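PDB 1WIW: glucose-6-phosphate isomerase like protein from Thermus thermophilus, which probably binds phosphosugars and interconverts their aldose and ketose forms, acting as a phosphoglucose or phosphomannose isomerase. Local coordinates for residues Glu20-Val25 with Glu137-Leu142; Ser107-Tyr112 with Ala257-Met262; Tyr114-Leu119 with Glu126-Val131; Val244-Thr247 with Ala253-Met256. All coordinates share one frame; numbering follows the deposited sequence.

Interaction 1: Glu20-Val25 with Glu137-Leu142; sequences ELRDLV and EERRRL
The backbone oxygen of Arg22, in the last part of helix 17-23, is gripped by two nitrogens of one guanidinium group. Arg139 NH1 approaches Arg22 O to 3.1 Å and Arg139 NE approaches Arg22 O to 3.2 Å. Both bonds are weak, because the N-H directions straddle the oxygen and neither bond is straight. The fork probably limits the rotation of the guanidinium about the end of its chain. Arg139 sends CG opposite its own backbone N (chi1 173°) and then bends at chi2 and chi3, which swings the planar group across to the neighbouring helix. The same pair also brings two like charges together: Arg22 NH2 lies over one face of the Arg139 guanidinium, offset toward its rim and 3.7 Å from Arg139 NH1, with the two planes 37° apart. Relief probably comes from Asp23. Its OD1 meets Arg22 NH2 at 3.5 Å in a salt bridge at the edge of the Arg22 guanidinium, and Asp23 OD1 lies 4.6 Å from Arg139 NH1, where it can act on that charge through space but receives no N-H. Arg22 itself is exposed, so water may also screen the pair. Beneath this surface layer, Leu21 packs on Ala263, Trp264 and Tyr267 of helix 251-272, and the Leu21 carbonyl is bonded to the hydroxyl of Tyr260. The arrangement is a surface contact in which a bifurcated guanidinium-to-carbonyl interaction joins helix 17-23 to the last part of helix 125-139 in a protein of two SIS domains.

Interaction 2: Ser107-Tyr112 with Ala257-Met262; sequences SPLAPY and ALWYRM
In this two-domain SIS protein, one indole within Ala257-Met262 carries the contact of that part of helix 251-272 with the start of helix 110-121, and the contact is deeply buried. Along the helix, Ala257 and Leu258 come first and face other parts of the fold, Leu258 resting on Ala246 and on Leu221 of strand 216-221. Trp259 follows and carries nearly the whole contact. With CG opposite the backbone N (chi1 176°), its ring reaches out from the helix and inserts the benzo end into the turn Ser107-Ala110 and the first helical residues after it. Leu109 CA sits at the ring edge, in its plane, 3.8 Å from Trp259 CH2, and Pro108 O lies near the same edge. The Pro111 side chain runs across Trp259 at about a right angle, with Pro111 CB 3.9 Å from Trp259 CZ2, while Tyr112 CB comes within 4.0 Å of Trp259 CZ3. Replacing this indole by an alanine is likely to leave Leu109, Pro111 and Tyr112 without their common partner and to open a gap there. Next, Tyr260 packs on Leu135 of helix 125-139, and Arg261 forms a salt bridge with Glu138. The turn that receives the indole is type I and is capped from within: Ser107 OG accepts from Leu109 N at 3.1 Å, with an N-H...O angle of 150°.

Interaction 3: Tyr114-Leu119 with Glu126-Val131; sequences YLRFLL and EVLRSV
This is an apolar contact between consecutive helices, 110-121 and 125-139, which form a helical hairpin; the first of them lies against the parallel sheet of the N-terminal SIS domain. The two short segments run nearly antiparallel, at 151°, and their axes approach to 9.6 Å. Leu119 is the main contributor from the first helix: its CG stands opposite the carbonyl carbon (chi1 -64°), and one branch, CD1, is laid against the backbone of the second helix, 3.7 Å from Leu128 CA. The same methyl meets Val127 at its CG1 branch, 4.1 Å from Leu119 CD1. Leu128 answers from its own helix by passing obliquely across the aliphatic part of Arg116, and both of its methyls lie near Arg116 CG, the nearer being Leu128 CD2 at 3.8 Å. The Arg116 chain stays extended from CG to NE, and its NH2 finds the carbonyl of Gly28. On the second helix, Val131 and Val127 also touch Leu252 of helix 251-272. One turn on from Val127, Ser130 OG donates to Val127 O at 2.6 Å, in the carbonyl plane and on a lone pair, while Val131 N bonds to the same oxygen.

Interaction 4: Val244-Thr247 with Ala253-Met256; sequences VPAT and AQVM
The backbone of Val244-Thr247 leaves the end of strand 240-244 in extended conformation and passes beside the first turns of helix 251-272, so that strand, loop and helix form a β-α connection of the C-terminal SIS domain. Ala246 and Gln254 stand closest, their CA atoms 5.0 Å apart. Ala246 turns its methyl toward the helix, with Ala246 CB 3.7 Å from Gln254 CB, and the same methyl touches Pro223 of a neighbouring loop. Gln254 places CG opposite its carbonyl carbon (chi1 -70°) and runs extended beyond it, laying the chain alongside the loop with Gln254 CG 3.7 Å from Thr247 O. The amide end reaches back over the loop, where Gln254 NE2 donates to Ala246 O in a nearly straight (161°) but long and weak bond of 3.4 Å. A leucine in place of Gln254 is likely to lose this weak bond and leave Ala246 O without that donor. The CB of Thr247 points away from the helix segment, and its hydroxyl is hydrogen-bonded to Glu138 of helix 125-139. Near the helix start, Ala253 N bonds to the Asn250 side-chain oxygen. The Thr247 carbonyl, by contrast, points at the helix backbone; its oxygen is buried and has no conventional hydrogen-bond partner, and a polarised CA-H may offer it partial compensation, since Gln254 CA lies 3.2 Å from Thr247 O in a CA-H...O contact with an angle at the hydrogen of 160°.

Overall arrangement
From the N terminus, helix 17-23 opens interaction 1, which closes a loop of more than a hundred residues when Glu137-Leu142 returns to it. Before that closure, Ser107-Tyr112 opens interaction 2, so the two cross; interaction 2 closes only in helix 251-272. Interaction 3 lies within both spans. Interaction 4 falls within interaction 2 and follows interaction 1 in series. Helix 251-272 serves interactions 2 and 4, and Met256 on it meets Leu115 and Val131 of interaction 3. Glu138 joins interactions 1 and 4 through Thr247. Interaction 2 ties the N-terminal SIS domain to its C-terminal partner, interaction 1 brings helix 17-23 against the linking helix 125-139, and interactions 3 and 4 are local.

Interaction 1: Glu20-Val25 with Glu137-Leu142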
loop_
_atom_site.group_PDB
_atom_site.type_symbol
_atom_site.label_atom_id
_atom_site.label_comp_id
_atom_site.label_asym_id
_atom_site.label_seq_id
_atom_site.Cartn_x
_atom_site.Cartn_y
_atom_site.Cartn_z
ATOM N N GLU B 20 2.785 27.362 6.630
ATOM C CA GLU B 20 3.232 26.189 7.377
ATOM C C GLU B 20 4.231 25.378 6.545
ATOM O O GLU B 20 5.232 24.881 7.067
ATOM C CB GLU B 20 2.037 25.310 7.776
ATOM C CG GLU B 20 2.415 24.146 8.678
ATOM C CD GLU B 20 1.213 23.355 9.191
ATOM O OE1 GLU B 20 1.428 22.346 9.902
ATOM O OE2 GLU B 20 0.058 23.744 8.893
ATOM N N LEU B 21 3.953 25.245 5.254
ATOM C CA LEU B 21 4.846 24.518 4.357
ATOM C C LEU B 21 6.201 25.211 4.354
ATOM O O LEU B 21 7.248 24.562 4.442
ATOM C CB LEU B 21 4.277 24.508 2.931
ATOM C CG LEU B 21 3.180 23.484 2.610
ATOM C CD1 LEU B 21 2.473 23.860 1.307
ATOM C CD2 LEU B 21 3.804 22.092 2.506
ATOM N N ARG B 22 6.175 26.538 4.255
ATOM C CA ARG B 22 7.405 27.318 4.231
ATOM C C ARG B 22 8.252 27.202 5.493
ATOM O O ARG B 22 9.475 27.097 5.418
ATOM C CB ARG B 22 7.101 28.799 3.997
ATOM C CG ARG B 22 8.364 29.644 3.874
ATOM C CD ARG B 22 8.062 31.119 3.682
ATOM N NE ARG B 22 9.251 31.855 3.260
ATOM C CZ ARG B 22 10.358 31.978 3.987
ATOM N NH1 ARG B 22 11.392 32.665 3.516
ATOM N NH2 ARG B 22 10.433 31.419 5.187
ATOM N N ASP B 23 7.602 27.222 6.654
ATOM C CA ASP B 23 8.316 27.165 7.932
ATOM C C ASP B 23 8.474 25.778 8.555
ATOM O O ASP B 23 8.922 25.663 9.695
ATOM C CB ASP B 23 7.621 28.077 8.953
ATOM C CG ASP B 23 7.689 29.550 8.577
ATOM O OD1 ASP B 23 8.407 29.899 7.613
ATOM O OD2 ASP B 23 7.029 30.361 9.260
ATOM N N LEU B 24 8.135 24.727 7.814
ATOM C CA LEU B 24 8.208 23.368 8.344
ATOM C C LEU B 24 9.491 22.959 9.063
ATOM O O LEU B 24 9.446 22.420 10.167
ATOM C CB LEU B 24 7.933 22.350 7.232
ATOM C CG LEU B 24 7.858 20.900 7.719
ATOM C CD1 LEU B 24 6.723 20.754 8.734
ATOM C CD2 LEU B 24 7.637 19.968 6.528
ATOM N N VAL B 25 10.631 23.198 8.434
ATOM C CA VAL B 25 11.909 22.823 9.019
ATOM C C VAL B 25 12.144 23.497 10.367
ATOM O O VAL B 25 12.106 24.719 10.472
ATOM C CB VAL B 25 13.070 23.170 8.058
ATOM C CG1 VAL B 25 14.418 22.991 8.761
ATOM C CG2 VAL B 25 12.992 22.277 6.820
ATOM N N GLU B 137 16.760 23.439 0.775
ATOM C CA GLU B 137 17.185 23.625 -0.605
ATOM C C GLU B 137 15.938 23.563 -1.486
ATOM O O GLU B 137 15.718 24.433 -2.329
ATOM C CB GLU B 137 18.196 22.537 -1.009
ATOM C CG GLU B 137 18.731 22.673 -2.434
ATOM C CD GLU B 137 20.112 22.053 -2.618
ATOM O OE1 GLU B 137 21.070 22.503 -1.945
ATOM O OE2 GLU B 137 20.254 21.117 -3.438
ATOM N N GLU B 138 15.116 22.539 -1.264
ATOM C CA GLU B 138 13.876 22.343 -2.015
ATOM C C GLU B 138 12.992 23.577 -1.946
ATOM O O GLU B 138 12.494 24.056 -2.962
ATOM C CB GLU B 138 13.089 21.155 -1.448
ATOM C CG GLU B 138 13.428 19.792 -2.036
ATOM C CD GLU B 138 13.076 19.694 -3.506
ATOM O OE1 GLU B 138 11.997 20.186 -3.896
ATOM O OE2 GLU B 138 13.871 19.114 -4.272
ATOM N N ARG B 139 12.799 24.071 -0.727
ATOM C CA ARG B 139 11.969 25.240 -0.457
ATOM C C ARG B 139 12.266 26.462 -1.329
ATOM O O ARG B 139 11.361 27.234 -1.653
ATOM C CB ARG B 139 12.101 25.631 1.020
ATOM C CG ARG B 139 11.423 26.936 1.371
ATOM C CD ARG B 139 12.333 27.821 2.208
ATOM N NE ARG B 139 12.055 27.702 3.631
ATOM C CZ ARG B 139 12.642 28.437 4.570
ATOM N NH1 ARG B 139 12.318 28.262 5.842
ATOM N NH2 ARG B 139 13.559 29.337 4.242
ATOM N N ARG B 140 13.528 26.639 -1.704
ATOM C CA ARG B 140 13.930 27.787 -2.520
ATOM C C ARG B 140 13.156 27.970 -3.822
ATOM O O ARG B 140 12.924 29.097 -4.249
ATOM C CB ARG B 140 15.423 27.708 -2.852
ATOM C CG ARG B 140 16.341 27.768 -1.640
ATOM C CD ARG B 140 17.782 27.485 -2.046
ATOM N NE ARG B 140 18.645 27.253 -0.890
ATOM C CZ ARG B 140 19.856 26.711 -0.965
ATOM N NH1 ARG B 140 20.577 26.533 0.134
ATOM N NH2 ARG B 140 20.347 26.342 -2.143
ATOM N N ARG B 141 12.759 26.871 -4.452
ATOM C CA ARG B 141 12.042 26.951 -5.724
ATOM C C ARG B 141 10.578 26.537 -5.657
ATOM O O ARG B 141 9.910 26.472 -6.688
ATOM C CB ARG B 141 12.754 26.079 -6.767
ATOM C CG ARG B 141 14.210 26.464 -7.017
ATOM C CD ARG B 141 14.944 25.411 -7.845
ATOM N NE ARG B 141 14.500 25.362 -9.237
ATOM C CZ ARG B 141 14.693 26.339 -10.119
ATOM N NH1 ARG B 141 14.259 26.210 -11.366
ATOM N NH2 ARG B 141 15.322 27.448 -9.754
ATOM N N LEU B 142 10.068 26.282 -4.458
ATOM C CA LEU B 142 8.683 25.826 -4.317
ATOM C C LEU B 142 7.657 26.838 -3.816
ATOM O O LEU B 142 6.454 26.593 -3.894
ATOM C CB LEU B 142 8.646 24.597 -3.406
ATOM C CG LEU B 142 9.536 23.416 -3.811
ATOM C CD1 LEU B 142 9.391 22.311 -2.784
ATOM C CD2 LEU B 142 9.152 22.913 -5.206
#

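Interaction 2: Ser107-Tyr112 with Ala257-Met262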
loop_
_atom_site.group_PDB
_atom_site.type_symbol
_atom_site.label_atom_id
_atom_site.label_comp_id
_atom_site.label_asym_id
_atom_site.label_seq_id
_atom_site.Cartn_x
_atom_site.Cartn_y
_atom_site.Cartn_z
ATOM N N SER B 107 -1.815 17.507 11.535
ATOM C CA SER B 107 -1.346 18.309 10.414
ATOM C C SER B 107 -0.879 17.357 9.327
ATOM O O SER B 107 -0.335 16.291 9.620
ATOM C CB SER B 107 -0.177 19.207 10.839
ATOM O OG SER B 107 0.449 19.804 9.711
ATOM N N PRO B 108 -1.105 17.717 8.056
ATOM C CA PRO B 108 -0.682 16.867 6.939
ATOM C C PRO B 108 0.840 16.789 6.953
ATOM O O PRO B 108 1.431 15.841 6.434
ATOM C CB PRO B 108 -1.165 17.627 5.703
ATOM C CG PRO B 108 -2.169 18.617 6.235
ATOM C CD PRO B 108 -1.657 18.993 7.574
ATOM N N LEU B 109 1.466 17.799 7.553
ATOM C CA LEU B 109 2.926 17.877 7.620
ATOM C C LEU B 109 3.520 17.254 8.887
ATOM O O LEU B 109 4.740 17.227 9.062
ATOM C CB LEU B 109 3.370 19.343 7.517
ATOM C CG LEU B 109 2.728 20.129 6.369
ATOM C CD1 LEU B 109 3.286 21.550 6.355
ATOM C CD2 LEU B 109 3.000 19.424 5.037
ATOM N N ALA B 110 2.664 16.742 9.765
ATOM C CA ALA B 110 3.151 16.140 11.000
ATOM C C ALA B 110 4.199 15.027 10.812
ATOM O O ALA B 110 5.043 14.820 11.686
ATOM C CB ALA B 110 1.975 15.620 11.826
ATOM N N PRO B 111 4.163 14.292 9.682
ATOM C CA PRO B 111 5.173 13.239 9.524
ATOM C C PRO B 111 6.597 13.750 9.725
ATOM O O PRO B 111 7.429 13.071 10.328
ATOM C CB PRO B 111 4.922 12.732 8.110
ATOM C CG PRO B 111 3.423 12.812 8.023
ATOM C CD PRO B 111 3.148 14.197 8.616
ATOM N N TYR B 112 6.881 14.945 9.221
ATOM C CA TYR B 112 8.210 15.522 9.393
ATOM C C TYR B 112 8.503 15.743 10.870
ATOM O O TYR B 112 9.604 15.463 11.342
ATOM C CB TYR B 112 8.337 16.859 8.651
ATOM C CG TYR B 112 9.527 17.699 9.120
ATOM C CD1 TYR B 112 9.398 18.597 10.179
ATOM C CD2 TYR B 112 10.791 17.541 8.543
ATOM C CE1 TYR B 112 10.505 19.322 10.661
ATOM C CE2 TYR B 112 11.902 18.255 9.017
ATOM C CZ TYR B 112 11.751 19.142 10.077
ATOM O OH TYR B 112 12.842 19.834 10.558
ATOM N N ALA B 257 12.812 14.791 1.042
ATOM C CA ALA B 257 12.810 15.874 0.061
ATOM C C ALA B 257 11.719 15.610 -0.969
ATOM O O ALA B 257 11.021 16.528 -1.394
ATOM C CB ALA B 257 14.172 15.977 -0.631
ATOM N N LEU B 258 11.576 14.351 -1.375
ATOM C CA LEU B 258 10.541 13.987 -2.340
ATOM C C LEU B 258 9.184 14.242 -1.692
ATOM O O LEU B 258 8.304 14.850 -2.291
ATOM C CB LEU B 258 10.657 12.509 -2.732
ATOM C CG LEU B 258 11.783 12.124 -3.700
ATOM C CD1 LEU B 258 11.937 10.612 -3.730
ATOM C CD2 LEU B 258 11.487 12.666 -5.096
ATOM N N TRP B 259 9.025 13.765 -0.463
ATOM C CA TRP B 259 7.784 13.948 0.288
ATOM C C TRP B 259 7.428 15.437 0.388
ATOM O O TRP B 259 6.280 15.822 0.170
ATOM C CB TRP B 259 7.945 13.354 1.691
ATOM C CG TRP B 259 6.765 13.563 2.597
ATOM C CD1 TRP B 259 5.639 12.797 2.676
ATOM C CD2 TRP B 259 6.598 14.625 3.542
ATOM N NE1 TRP B 259 4.776 13.318 3.617
ATOM C CE2 TRP B 259 5.341 14.442 4.160
ATOM C CE3 TRP B 259 7.391 15.717 3.927
ATOM C CZ2 TRP B 259 4.852 15.315 5.148
ATOM C CZ3 TRP B 259 6.906 16.585 4.911
ATOM C CH2 TRP B 259 5.648 16.376 5.507
ATOM N N TYR B 260 8.413 16.268 0.721
ATOM C CA TYR B 260 8.199 17.714 0.859
ATOM C C TYR B 260 7.777 18.366 -0.463
ATOM O O TYR B 260 6.852 19.178 -0.492
ATOM C CB TYR B 260 9.475 18.386 1.378
ATOM C CG TYR B 260 9.344 19.872 1.686
ATOM C CD1 TYR B 260 8.484 20.326 2.689
ATOM C CD2 TYR B 260 10.115 20.814 1.010
ATOM C CE1 TYR B 260 8.399 21.683 3.017
ATOM C CE2 TYR B 260 10.037 22.183 1.327
ATOM C CZ TYR B 260 9.181 22.605 2.333
ATOM O OH TYR B 260 9.115 23.940 2.672
ATOM N N ARG B 261 8.448 18.022 -1.556
ATOM C CA ARG B 261 8.084 18.600 -2.848
ATOM C C ARG B 261 6.668 18.173 -3.243
ATOM O O ARG B 261 5.946 18.918 -3.905
ATOM C CB ARG B 261 9.069 18.172 -3.940
ATOM C CG ARG B 261 8.703 18.733 -5.310
ATOM C CD ARG B 261 9.647 18.276 -6.412
ATOM N NE ARG B 261 11.006 18.771 -6.229
ATOM C CZ ARG B 261 11.897 18.864 -7.214
ATOM N NH1 ARG B 261 13.119 19.323 -6.974
ATOM N NH2 ARG B 261 11.557 18.510 -8.446
HETATM N N MSE B 262 6.271 16.967 -2.848
HETATM C CA MSE B 262 4.926 16.493 -3.164
HETATM C C MSE B 262 3.882 17.199 -2.294
HETATM O O MSE B 262 2.746 17.390 -2.719
HETATM C CB MSE B 262 4.829 14.977 -2.983
HETATM C CG MSE B 262 5.632 14.197 -4.017
HETATM SE SE MSE B 262 5.072 14.544 -5.865
HETATM C CE MSE B 262 4.872 12.732 -6.431
#

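Interaction 3: Tyr114-Leu119 with Glu126-Val131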
loop_
_atom_site.group_PDB
_atom_site.type_symbol
_atom_site.label_atom_id
_atom_site.label_comp_id
_atom_site.label_asym_id
_atom_site.label_seq_id
_atom_site.Cartn_x
_atom_site.Cartn_y
_atom_site.Cartn_z
ATOM N N TYR B 114 7.187 14.175 13.496
ATOM C CA TYR B 114 7.369 12.920 14.230
ATOM C C TYR B 114 8.781 12.389 13.973
ATOM O O TYR B 114 9.477 11.969 14.902
ATOM C CB TYR B 114 6.358 11.851 13.788
ATOM C CG TYR B 114 4.975 11.972 14.398
ATOM C CD1 TYR B 114 3.968 12.694 13.762
ATOM C CD2 TYR B 114 4.669 11.342 15.604
ATOM C CE1 TYR B 114 2.680 12.786 14.313
ATOM C CE2 TYR B 114 3.394 11.422 16.165
ATOM C CZ TYR B 114 2.403 12.144 15.517
ATOM O OH TYR B 114 1.142 12.224 16.067
ATOM N N LEU B 115 9.198 12.404 12.707
ATOM C CA LEU B 115 10.527 11.914 12.336
ATOM C C LEU B 115 11.632 12.708 13.024
ATOM O O LEU B 115 12.588 12.131 13.547
ATOM C CB LEU B 115 10.724 11.978 10.817
ATOM C CG LEU B 115 12.118 11.544 10.330
ATOM C CD1 LEU B 115 12.389 10.094 10.708
ATOM C CD2 LEU B 115 12.208 11.724 8.839
ATOM N N ARG B 116 11.492 14.031 13.016
ATOM C CA ARG B 116 12.468 14.912 13.650
ATOM C C ARG B 116 12.634 14.535 15.121
ATOM O O ARG B 116 13.750 14.460 15.636
ATOM C CB ARG B 116 12.013 16.370 13.518
ATOM C CG ARG B 116 12.871 17.394 14.271
ATOM C CD ARG B 116 12.643 18.794 13.700
ATOM N NE ARG B 116 13.343 19.844 14.439
ATOM C CZ ARG B 116 12.884 20.405 15.555
ATOM N NH1 ARG B 116 13.587 21.358 16.165
ATOM N NH2 ARG B 116 11.715 20.019 16.059
ATOM N N PHE B 117 11.518 14.283 15.794
ATOM C CA PHE B 117 11.566 13.906 17.200
ATOM C C PHE B 117 12.319 12.592 17.380
ATOM O O PHE B 117 13.195 12.493 18.239
ATOM C CB PHE B 117 10.150 13.784 17.773
ATOM C CG PHE B 117 10.116 13.362 19.218
ATOM C CD1 PHE B 117 9.984 12.019 19.564
ATOM C CD2 PHE B 117 10.233 14.309 20.235
ATOM C CE1 PHE B 117 9.965 11.624 20.905
ATOM C CE2 PHE B 117 10.217 13.925 21.578
ATOM C CZ PHE B 117 10.082 12.581 21.913
ATOM N N LEU B 118 11.986 11.589 16.568
ATOM C CA LEU B 118 12.652 10.286 16.654
ATOM C C LEU B 118 14.152 10.369 16.398
ATOM O O LEU B 118 14.940 9.746 17.105
ATOM C CB LEU B 118 12.033 9.281 15.676
ATOM C CG LEU B 118 10.661 8.705 16.028
ATOM C CD1 LEU B 118 10.275 7.628 15.021
ATOM C CD2 LEU B 118 10.705 8.107 17.426
ATOM N N LEU B 119 14.556 11.134 15.390
ATOM C CA LEU B 119 15.978 11.255 15.097
ATOM C C LEU B 119 16.709 11.918 16.264
ATOM O O LEU B 119 17.796 11.487 16.647
ATOM C CB LEU B 119 16.199 12.053 13.806
ATOM C CG LEU B 119 15.644 11.426 12.519
ATOM C CD1 LEU B 119 16.051 12.273 11.319
ATOM C CD2 LEU B 119 16.176 10.007 12.361
ATOM N N GLU B 126 22.778 14.411 13.147
ATOM C CA GLU B 126 23.401 14.653 11.850
ATOM C C GLU B 126 22.510 14.211 10.702
ATOM O O GLU B 126 22.462 14.868 9.668
ATOM C CB GLU B 126 24.759 13.957 11.759
ATOM C CG GLU B 126 25.827 14.599 12.630
ATOM C CD GLU B 126 25.824 16.117 12.544
ATOM O OE1 GLU B 126 25.861 16.663 11.419
ATOM O OE2 GLU B 126 25.785 16.769 13.607
ATOM N N VAL B 127 21.809 13.098 10.878
ATOM C CA VAL B 127 20.905 12.624 9.841
ATOM C C VAL B 127 19.818 13.683 9.664
ATOM O O VAL B 127 19.462 14.038 8.540
ATOM C CB VAL B 127 20.238 11.295 10.234
ATOM C CG1 VAL B 127 19.265 10.865 9.149
ATOM C CG2 VAL B 127 21.295 10.228 10.438
ATOM N N LEU B 128 19.294 14.175 10.783
ATOM C CA LEU B 128 18.258 15.205 10.753
ATOM C C LEU B 128 18.771 16.440 10.022
ATOM O O LEU B 128 18.045 17.060 9.248
ATOM C CB LEU B 128 17.835 15.589 12.175
ATOM C CG LEU B 128 16.875 16.781 12.295
ATOM C CD1 LEU B 128 15.549 16.460 11.595
ATOM C CD2 LEU B 128 16.639 17.099 13.767
ATOM N N ARG B 129 20.025 16.805 10.266
ATOM C CA ARG B 129 20.582 17.967 9.592
ATOM C C ARG B 129 20.552 17.798 8.072
ATOM O O ARG B 129 20.258 18.748 7.355
ATOM C CB ARG B 129 22.021 18.243 10.054
ATOM C CG ARG B 129 22.678 19.386 9.281
ATOM C CD ARG B 129 24.015 19.816 9.876
ATOM N NE ARG B 129 23.868 20.935 10.803
ATOM C CZ ARG B 129 23.450 22.152 10.453
ATOM N NH1 ARG B 129 23.137 22.414 9.189
ATOM N NH2 ARG B 129 23.342 23.108 11.368
ATOM N N SER B 130 20.840 16.591 7.579
ATOM C CA SER B 130 20.831 16.360 6.132
ATOM C C SER B 130 19.402 16.475 5.580
ATOM O O SER B 130 19.195 16.915 4.448
ATOM C CB SER B 130 21.419 14.983 5.791
ATOM O OG SER B 130 20.548 13.930 6.169
ATOM N N VAL B 131 18.420 16.075 6.382
ATOM C CA VAL B 131 17.018 16.169 5.973
ATOM C C VAL B 131 16.619 17.646 5.880
ATOM O O VAL B 131 16.060 18.092 4.882
ATOM C CB VAL B 131 16.097 15.470 6.991
ATOM C CG1 VAL B 131 14.638 15.876 6.749
ATOM C CG2 VAL B 131 16.254 13.961 6.879
#

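Interaction 4: Val244-Thr247 with Ala253-Met256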
loop_
_atom_site.group_PDB
_atom_site.type_symbol
_atom_site.label_atom_id
_atom_site.label_comp_id
_atom_site.label_asym_id
_atom_site.label_seq_id
_atom_site.Cartn_x
_atom_site.Cartn_y
_atom_site.Cartn_z
ATOM N N VAL B 244 10.411 12.704 -10.887
ATOM C CA VAL B 244 10.719 13.679 -9.846
ATOM C C VAL B 244 12.080 13.382 -9.232
ATOM O O VAL B 244 12.285 12.327 -8.633
ATOM C CB VAL B 244 9.659 13.664 -8.714
ATOM C CG1 VAL B 244 9.926 14.811 -7.741
ATOM C CG2 VAL B 244 8.254 13.764 -9.303
ATOM N N PRO B 245 13.035 14.311 -9.377
ATOM C CA PRO B 245 14.365 14.087 -8.808
ATOM C C PRO B 245 14.341 14.273 -7.294
ATOM O O PRO B 245 13.548 15.057 -6.772
ATOM C CB PRO B 245 15.220 15.132 -9.520
ATOM C CG PRO B 245 14.272 16.266 -9.683
ATOM C CD PRO B 245 12.989 15.578 -10.131
ATOM N N ALA B 246 15.203 13.549 -6.591
ATOM C CA ALA B 246 15.253 13.641 -5.141
ATOM C C ALA B 246 16.488 14.369 -4.638
ATOM O O ALA B 246 17.617 13.900 -4.810
ATOM C CB ALA B 246 15.199 12.255 -4.531
ATOM N N THR B 247 16.262 15.517 -4.011
ATOM C CA THR B 247 17.336 16.315 -3.445
ATOM C C THR B 247 17.808 15.619 -2.168
ATOM O O THR B 247 17.014 14.966 -1.489
ATOM C CB THR B 247 16.825 17.725 -3.099
ATOM O OG1 THR B 247 16.341 18.351 -4.294
ATOM C CG2 THR B 247 17.940 18.582 -2.489
ATOM N N ALA B 253 17.266 11.465 3.465
ATOM C CA ALA B 253 17.069 12.867 3.099
ATOM C C ALA B 253 16.314 12.958 1.774
ATOM O O ALA B 253 15.399 13.764 1.623
ATOM C CB ALA B 253 18.416 13.576 2.982
ATOM N N GLN B 254 16.703 12.122 0.818
ATOM C CA GLN B 254 16.059 12.096 -0.487
ATOM C C GLN B 254 14.566 11.776 -0.365
ATOM O O GLN B 254 13.726 12.399 -1.027
ATOM C CB GLN B 254 16.745 11.064 -1.393
ATOM C CG GLN B 254 18.156 11.466 -1.825
ATOM C CD GLN B 254 18.772 10.479 -2.802
ATOM O OE1 GLN B 254 18.999 9.320 -2.468
ATOM N NE2 GLN B 254 19.036 10.936 -4.018
ATOM N N VAL B 255 14.232 10.809 0.482
ATOM C CA VAL B 255 12.831 10.441 0.672
ATOM C C VAL B 255 12.033 11.634 1.195
ATOM O O VAL B 255 10.987 11.978 0.657
ATOM C CB VAL B 255 12.688 9.255 1.659
ATOM C CG1 VAL B 255 11.230 9.118 2.123
ATOM C CG2 VAL B 255 13.137 7.962 0.978
HETATM N N MSE B 256 12.543 12.273 2.240
HETATM C CA MSE B 256 11.864 13.417 2.834
HETATM C C MSE B 256 11.778 14.601 1.861
HETATM O O MSE B 256 10.782 15.332 1.850
HETATM C CB MSE B 256 12.577 13.809 4.126
HETATM C CG MSE B 256 11.664 13.933 5.344
HETATM SE SE MSE B 256 10.365 12.496 5.573
HETATM C CE MSE B 256 11.595 11.024 5.816
#